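Local coordinates for protein DJ-1 homolog D (Arabidopsis thaliana, PDB 4OGG) that belongs to the DJ-1/PfpI family and carries two tandem copies of its glutaminase-like alpha/beta domain in a single chain, at residues C[179-182]-C[183-187]; C[20-23]-C[24-28]; C[122-126]-C[127-131]. All blocks are in the same frame, centred on the assembly; numbering follows the deposited sequence.

In the fold
Interactions 1 and 2 are neighbouring helix ends, 176-186 and 15-27, with centres about 11 Å apart. They pack directly: Ile180 CD1 lies 3.7 Å from Val20 CG1, Phe183 CE2 lies 3.9 Å from Leu25 CD1, and the Phe28 ring takes Val184 CG2 at 4.0 Å from its CD2. Interaction 3 closes helix 121-126 and touches neither; its centre is about 21 Å from that of interaction 1 and about 25 Å from that of interaction 2. That helix begins shortly after a cysteine modified to S-[(R)-carboxy(hydroxy)methyl]-L-cysteine, so interaction 3 terminates the helix that follows the modified site. All three belong to the first of the chain's two DJ-1/PfpI copies.

Interaction 1. Residues C[179-182]-C[183-187]; sequences FIQL and FVKAL
Val184 N donates to Ile180 O at 2.9 Å with an N-H...O angle of 162°, and Lys185 N reaches Gln181 O at the same 2.9 Å. Ala186 N to Leu182 O repeats the i to i+4 pattern, with the donor tilted 29° from the carbonyl plane. Outside this backbone ladder, the extended chains of Gln181 and Lys185 run side by side in the same direction. Their polar ends meet in a weak hydrogen bond, Lys185 NZ to Gln181 OE1 at 3.4 Å. A water reinforces it, donating to Gln181 OE1 at 2.7 Å and accepting from Lys185 NZ at 3.2 Å, while Gln181 NE2 is engaged by Ala220 O. On the buried side Ile180 CG2 meets Val184 CG2 at 4.2 Å. The Phe183 ring, swung anti to its backbone N (chi1 -173°), has Leu187 CD1 over the rim of one face. Beyond the two segments, Phe179 and Leu182 pack on Ile168 of strand 167-170, and Ile180 on helix 15-27. The arrangement is the closing part of an amphipathic alpha-helix packed between a sheet and a neighbouring helix in the alpha/beta sandwich of the DJ-1/PfpI fold.

Interaction 2. Residues C[20-23]-C[24-28]; sequences VPFQ and ALQAF
Ala24 N donates to Val20 O at 2.8 Å, nearly along the C=O axis, the shortest of the backbone bonds that join 20-23 to 24-28. Both segments belong to helix 15-27 of the DJ-1/PfpI alpha/beta sandwich, an alpha-helix kinked at Pro21, whose ring nitrogen has no hydrogen to give to the preceding turn. One residue on, Leu25 N bonds to Pro21 O at 3.0 Å, with the donor tilted 34° from the carbonyl plane. Leu25 CG comes equally close to that oxygen, so side chain and amide of one residue crowd a single carbonyl. Ala27 N to Gln23 O, at 2.9 Å, is a further i to i+4 bond.

On the partly exposed side, Phe22 and Gln26 cross obliquely, four residues apart. With CG anti to the backbone N (chi1 179°), the Phe22 ring lies beside the following turn, and the end of the Gln26 amide rests over the centre of one ring face, the two planes 46° apart. Gln26 CG comes within 3.2 Å of Phe22 O. The same ring takes part in an edge-to-face stack with Phe66.

Toward helices 208-221 and 369-380 the helix presents Gln23, Ala24 and Ala27. Both polar atoms of the Gln23 amide are held: OE1 is hydrogen-bonded to His369 ND1 and NE2 to Trp366 O, while Ala24 rests on Ser217 and Ala27 on Val373. These contacts join the helix to parts of the chain far along the sequence. At the C-terminal end the Phe28 ring folds back beneath the last turn, placing Ala24 O 3.1 Å above the ring plane, over its centre.

Interaction 3. Residues C[122-126]-C[127-131]; sequences LILAA and ADTVN
Leu124 O receives Thr129 N at 3.1 Å in an almost straight bond, N-H...O 170°. This six-residue closure, together with Asp128 N to Ala125 O at 3.0 Å and the positive phi of Asp128 (55°), defines a Schellman motif that ends helix 121-126. The two bonds differ in quality: Asp128 N stands above the carbonyl plane of Ala125, whereas Thr129 N is only modestly tilted from that of Leu124. Just before the turn, Ala127 N still makes the ordinary helical bond to Ile123 O at 2.9 Å.

The tight part of the contact is apolar. The CB of Val130 leaves its backbone toward the helix and the side chain brings CG1 to 3.6 Å from Leu124 CB, closing the loop residue after the motif onto the last helical turn. Thr129 and Leu124 cross at about a right angle, with Thr129 OG1 at 3.7 Å from Leu124 CB. A chi1 of 60° tucks that hydroxyl between the backbone N and the carbonyl carbon, on the side of Leu124 O, 3.3 Å away. The loose side belongs to Asp128: its CB leaves the backbone away from the helix, and the residue is exposed to solvent.

Around the motif, Leu124 rests on Val104 of helix 98-110 and on Ile85 of strand 82-85, and Val130 on Leu145 of helix 142-147. Ala125 and Ala126 instead face the second subunit, packing on Leu340 and Leu336 of that other copy, so the last helical turn sits between its own domain's helices and strand and a neighbouring chain.

Interaction 1. Residues C[179-182]-C[183-187]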
loop_
_atom_site.group_PDB
_atom_site.type_symbol
_atom_site.label_atom_id
_atom_site.label_comp_id
_atom_site.label_asym_id
_atom_site.label_seq_id
_atom_site.Cartn_x
_atom_site.Cartn_y
_atom_site.Cartn_z
ATOM N N PHE C 179 -8.897 -22.635 -21.157
ATOM C CA PHE C 179 -8.727 -21.491 -22.053
ATOM C C PHE C 179 -7.496 -21.716 -22.922
ATOM O O PHE C 179 -7.560 -21.675 -24.153
ATOM C CB PHE C 179 -8.549 -20.223 -21.210
ATOM C CG PHE C 179 -8.354 -18.957 -22.014
ATOM C CD1 PHE C 179 -9.351 -18.484 -22.858
ATOM C CD2 PHE C 179 -7.196 -18.197 -21.854
ATOM C CE1 PHE C 179 -9.204 -17.261 -23.532
ATOM C CE2 PHE C 179 -7.034 -16.977 -22.520
ATOM C CZ PHE C 179 -8.041 -16.506 -23.360
ATOM N N ILE C 180 -6.372 -21.965 -22.264
ATOM C CA ILE C 180 -5.114 -22.190 -22.952
ATOM C C ILE C 180 -5.134 -23.484 -23.767
ATOM O O ILE C 180 -4.625 -23.526 -24.889
ATOM C CB ILE C 180 -3.951 -22.206 -21.930
ATOM C CG1 ILE C 180 -3.823 -20.816 -21.297
ATOM C CG2 ILE C 180 -2.654 -22.637 -22.603
ATOM C CD1 ILE C 180 -2.831 -20.724 -20.152
ATOM N N GLN C 181 -5.731 -24.538 -23.217
ATOM C CA GLN C 181 -5.790 -25.809 -23.938
ATOM C C GLN C 181 -6.552 -25.659 -25.253
ATOM O O GLN C 181 -6.115 -26.147 -26.296
ATOM C CB GLN C 181 -6.460 -26.885 -23.081
ATOM C CG GLN C 181 -6.220 -28.297 -23.597
ATOM C CD GLN C 181 -6.939 -29.351 -22.779
ATOM O OE1 GLN C 181 -8.122 -29.616 -22.992
ATOM N NE2 GLN C 181 -6.229 -29.952 -21.829
ATOM N N LEU C 182 -7.689 -24.975 -25.200
ATOM C CA LEU C 182 -8.511 -24.767 -26.385
ATOM C C LEU C 182 -7.774 -23.945 -27.435
ATOM O O LEU C 182 -7.916 -24.181 -28.637
ATOM C CB LEU C 182 -9.816 -24.065 -26.001
ATOM C CG LEU C 182 -10.823 -24.907 -25.214
ATOM C CD1 LEU C 182 -11.886 -24.013 -24.609
ATOM C CD2 LEU C 182 -11.448 -25.953 -26.140
ATOM N N PHE C 183 -6.979 -22.984 -26.973
ATOM C CA PHE C 183 -6.220 -22.122 -27.870
ATOM C C PHE C 183 -5.131 -22.939 -28.554
ATOM O O PHE C 183 -4.916 -22.818 -29.759
ATOM C CB PHE C 183 -5.608 -20.960 -27.081
ATOM C CG PHE C 183 -4.945 -19.915 -27.938
ATOM C CD1 PHE C 183 -5.667 -19.232 -28.915
ATOM C CD2 PHE C 183 -3.607 -19.589 -27.743
ATOM C CE1 PHE C 183 -5.062 -18.234 -29.683
ATOM C CE2 PHE C 183 -2.993 -18.593 -28.507
ATOM C CZ PHE C 183 -3.722 -17.915 -29.476
ATOM N N VAL C 184 -4.453 -23.775 -27.776
ATOM C CA VAL C 184 -3.400 -24.625 -28.313
ATOM C C VAL C 184 -3.993 -25.543 -29.380
ATOM O O VAL C 184 -3.416 -25.720 -30.456
ATOM C CB VAL C 184 -2.758 -25.477 -27.197
ATOM C CG1 VAL C 184 -1.861 -26.557 -27.801
ATOM C CG2 VAL C 184 -1.939 -24.581 -26.281
ATOM N N LYS C 185 -5.150 -26.121 -29.079
ATOM C CA LYS C 185 -5.819 -27.015 -30.019
ATOM C C LYS C 185 -6.227 -26.254 -31.273
ATOM O O LYS C 185 -6.131 -26.771 -32.388
ATOM C CB LYS C 185 -7.046 -27.648 -29.362
ATOM C CG LYS C 185 -6.694 -28.692 -28.318
ATOM C CD LYS C 185 -7.935 -29.282 -27.686
ATOM C CE LYS C 185 -7.575 -30.362 -26.684
ATOM N NZ LYS C 185 -8.790 -30.908 -26.011
ATOM N N ALA C 186 -6.674 -25.017 -31.081
ATOM C CA ALA C 186 -7.090 -24.167 -32.187
ATOM C C ALA C 186 -5.907 -23.893 -33.109
ATOM O O ALA C 186 -6.076 -23.740 -34.319
ATOM C CB ALA C 186 -7.651 -22.860 -31.652
ATOM N N LEU C 187 -4.711 -23.838 -32.531
ATOM C CA LEU C 187 -3.492 -23.590 -33.294
ATOM C C LEU C 187 -2.991 -24.859 -33.979
ATOM O O LEU C 187 -1.934 -24.854 -34.614
ATOM C CB LEU C 187 -2.399 -23.040 -32.375
ATOM C CG LEU C 187 -2.654 -21.650 -31.784
ATOM C CD1 LEU C 187 -1.621 -21.349 -30.714
ATOM C CD2 LEU C 187 -2.597 -20.608 -32.893
HETATM O O HOH W 1 -9.766 -28.234 -24.560
#

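Interaction 2. Residues C[20-23]-C[24-28]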
loop_
_atom_site.group_PDB
_atom_site.type_symbol
_atom_site.label_atom_id
_atom_site.label_comp_id
_atom_site.label_asym_id
_atom_site.label_seq_id
_atom_site.Cartn_x
_atom_site.Cartn_y
_atom_site.Cartn_z
ATOM N N VAL C 20 0.540 -15.809 -17.495
ATOM C CA VAL C 20 0.292 -17.242 -17.626
ATOM C C VAL C 20 0.306 -17.675 -19.097
ATOM O O VAL C 20 1.042 -18.586 -19.465
ATOM C CB VAL C 20 -1.035 -17.659 -16.944
ATOM C CG1 VAL C 20 -1.289 -19.148 -17.165
ATOM C CG2 VAL C 20 -0.951 -17.382 -15.446
ATOM N N PRO C 21 -0.494 -17.026 -19.960
ATOM C CA PRO C 21 -0.452 -17.461 -21.359
ATOM C C PRO C 21 0.900 -17.175 -22.010
ATOM O O PRO C 21 1.371 -17.948 -22.846
ATOM C CB PRO C 21 -1.603 -16.683 -22.001
ATOM C CG PRO C 21 -1.693 -15.449 -21.167
ATOM C CD PRO C 21 -1.516 -15.983 -19.764
ATOM N N PHE C 22 1.535 -16.076 -21.611
ATOM C CA PHE C 22 2.842 -15.707 -22.162
ATOM C C PHE C 22 3.878 -16.801 -21.923
ATOM O O PHE C 22 4.601 -17.198 -22.839
ATOM C CB PHE C 22 3.343 -14.398 -21.531
ATOM C CG PHE C 22 4.700 -13.956 -22.028
ATOM C CD1 PHE C 22 4.908 -13.675 -23.379
ATOM C CD2 PHE C 22 5.768 -13.817 -21.144
ATOM C CE1 PHE C 22 6.158 -13.262 -23.843
ATOM C CE2 PHE C 22 7.025 -13.403 -21.597
ATOM C CZ PHE C 22 7.218 -13.127 -22.949
ATOM N N GLN C 23 3.954 -17.292 -20.693
ATOM C CA GLN C 23 4.936 -18.319 -20.370
ATOM C C GLN C 23 4.481 -19.740 -20.680
ATOM O O GLN C 23 5.290 -20.579 -21.077
ATOM C CB GLN C 23 5.349 -18.191 -18.904
ATOM C CG GLN C 23 5.872 -16.804 -18.574
ATOM C CD GLN C 23 6.485 -16.720 -17.201
ATOM O OE1 GLN C 23 5.819 -16.974 -16.195
ATOM N NE2 GLN C 23 7.764 -16.363 -17.145
ATOM N N ALA C 24 3.195 -20.016 -20.507
ATOM C CA ALA C 24 2.682 -21.350 -20.790
ATOM C C ALA C 24 2.843 -21.654 -22.275
ATOM O O ALA C 24 3.369 -22.701 -22.650
ATOM C CB ALA C 24 1.213 -21.450 -20.396
ATOM N N LEU C 25 2.389 -20.736 -23.121
ATOM C CA LEU C 25 2.486 -20.941 -24.560
ATOM C C LEU C 25 3.934 -21.140 -24.986
ATOM O O LEU C 25 4.231 -21.998 -25.819
ATOM C CB LEU C 25 1.860 -19.762 -25.307
ATOM C CG LEU C 25 0.352 -19.598 -25.083
ATOM C CD1 LEU C 25 -0.133 -18.400 -25.875
ATOM C CD2 LEU C 25 -0.402 -20.857 -25.514
ATOM N N GLN C 26 4.839 -20.352 -24.415
ATOM C CA GLN C 26 6.251 -20.494 -24.739
ATOM C C GLN C 26 6.739 -21.872 -24.298
ATOM O O GLN C 26 7.484 -22.536 -25.018
ATOM C CB GLN C 26 7.070 -19.400 -24.054
ATOM C CG GLN C 26 6.978 -18.059 -24.754
ATOM C CD GLN C 26 7.856 -17.010 -24.115
ATOM O OE1 GLN C 26 7.506 -16.431 -23.088
ATOM N NE2 GLN C 26 9.011 -16.767 -24.714
ATOM N N ALA C 27 6.310 -22.306 -23.119
ATOM C CA ALA C 27 6.726 -23.610 -22.613
ATOM C C ALA C 27 6.290 -24.716 -23.565
ATOM O O ALA C 27 6.939 -25.761 -23.654
ATOM C CB ALA C 27 6.137 -23.853 -21.230
ATOM N N PHE C 28 5.197 -24.475 -24.285
ATOM C CA PHE C 28 4.665 -25.460 -25.218
ATOM C C PHE C 28 5.270 -25.378 -26.612
ATOM O O PHE C 28 4.804 -26.050 -27.534
ATOM C CB PHE C 28 3.145 -25.330 -25.318
ATOM C CG PHE C 28 2.438 -25.413 -23.996
ATOM C CD1 PHE C 28 3.035 -26.036 -22.903
ATOM C CD2 PHE C 28 1.159 -24.886 -23.849
ATOM C CE1 PHE C 28 2.367 -26.133 -21.682
ATOM C CE2 PHE C 28 0.485 -24.981 -22.633
ATOM C CZ PHE C 28 1.092 -25.606 -21.548
#

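Interaction 3. Residues C[122-126]-C[127-131]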
loop_
_atom_site.group_PDB
_atom_site.type_symbol
_atom_site.label_atom_id
_atom_site.label_comp_id
_atom_site.label_asym_id
_atom_site.label_seq_id
_atom_site.Cartn_x
_atom_site.Cartn_y
_atom_site.Cartn_z
ATOM N N LEU C 122 -14.112 -6.639 -24.262
ATOM C CA LEU C 122 -14.608 -5.295 -24.531
ATOM C C LEU C 122 -14.038 -4.833 -25.863
ATOM O O LEU C 122 -14.693 -4.113 -26.618
ATOM C CB LEU C 122 -14.183 -4.326 -23.429
ATOM C CG LEU C 122 -14.962 -4.407 -22.115
ATOM C CD1 LEU C 122 -14.363 -3.434 -21.119
ATOM C CD2 LEU C 122 -16.429 -4.088 -22.368
ATOM N N ILE C 123 -12.814 -5.260 -26.153
ATOM C CA ILE C 123 -12.167 -4.889 -27.403
ATOM C C ILE C 123 -12.861 -5.555 -28.594
ATOM O O ILE C 123 -12.984 -4.960 -29.660
ATOM C CB ILE C 123 -10.676 -5.273 -27.386
ATOM C CG1 ILE C 123 -9.994 -4.619 -26.181
ATOM C CG2 ILE C 123 -10.002 -4.802 -28.673
ATOM C CD1 ILE C 123 -8.555 -5.049 -25.959
ATOM N N LEU C 124 -13.317 -6.792 -28.412
ATOM C CA LEU C 124 -14.016 -7.496 -29.485
ATOM C C LEU C 124 -15.344 -6.797 -29.764
ATOM O O LEU C 124 -15.790 -6.714 -30.910
ATOM C CB LEU C 124 -14.268 -8.957 -29.096
ATOM C CG LEU C 124 -13.026 -9.790 -28.759
ATOM C CD1 LEU C 124 -13.437 -11.225 -28.465
ATOM C CD2 LEU C 124 -12.048 -9.747 -29.921
ATOM N N ALA C 125 -15.978 -6.295 -28.707
ATOM C CA ALA C 125 -17.242 -5.590 -28.859
ATOM C C ALA C 125 -16.999 -4.311 -29.655
ATOM O O ALA C 125 -17.767 -3.979 -30.556
ATOM C CB ALA C 125 -17.833 -5.255 -27.496
ATOM N N ALA C 126 -15.924 -3.600 -29.322
ATOM C CA ALA C 126 -15.590 -2.358 -30.013
ATOM C C ALA C 126 -15.221 -2.612 -31.473
ATOM O O ALA C 126 -15.477 -1.775 -32.338
ATOM C CB ALA C 126 -14.440 -1.649 -29.299
ATOM N N ALA C 127 -14.617 -3.766 -31.744
ATOM C CA ALA C 127 -14.222 -4.124 -33.106
ATOM C C ALA C 127 -15.416 -4.677 -33.883
ATOM O O ALA C 127 -15.314 -4.952 -35.084
ATOM C CB ALA C 127 -13.101 -5.157 -33.069
ATOM N N ASP C 128 -16.540 -4.838 -33.188
ATOM C CA ASP C 128 -17.770 -5.361 -33.778
ATOM C C ASP C 128 -17.508 -6.714 -34.434
ATOM O O ASP C 128 -17.866 -6.940 -35.592
ATOM C CB ASP C 128 -18.324 -4.363 -34.801
ATOM C CG ASP C 128 -19.686 -4.766 -35.337
ATOM O OD1 ASP C 128 -20.533 -5.224 -34.541
ATOM O OD2 ASP C 128 -19.915 -4.606 -36.555
ATOM N N THR C 129 -16.885 -7.613 -33.681
ATOM C CA THR C 129 -16.561 -8.938 -34.191
ATOM C C THR C 129 -17.231 -10.069 -33.416
ATOM O O THR C 129 -16.787 -11.214 -33.487
ATOM C CB THR C 129 -15.035 -9.175 -34.167
ATOM O OG1 THR C 129 -14.554 -9.078 -32.818
ATOM C CG2 THR C 129 -14.320 -8.140 -35.026
ATOM N N VAL C 130 -18.301 -9.758 -32.688
ATOM C CA VAL C 130 -18.996 -10.780 -31.906
ATOM C C VAL C 130 -20.453 -10.974 -32.315
ATOM O O VAL C 130 -21.167 -11.775 -31.713
ATOM C CB VAL C 130 -18.972 -10.448 -30.397
ATOM C CG1 VAL C 130 -17.534 -10.297 -29.918
ATOM C CG2 VAL C 130 -19.768 -9.177 -30.131
ATOM N N ASN C 131 -20.889 -10.245 -33.336
ATOM C CA ASN C 131 -22.268 -10.335 -33.800
ATOM C C ASN C 131 -22.621 -11.779 -34.147
ATOM O O ASN C 131 -22.015 -12.372 -35.035
ATOM C CB ASN C 131 -22.468 -9.447 -35.029
ATOM C CG ASN C 131 -23.919 -9.042 -35.229
ATOM O OD1 ASN C 131 -24.839 -9.799 -34.919
ATOM N ND2 ASN C 131 -24.128 -7.843 -35.764
#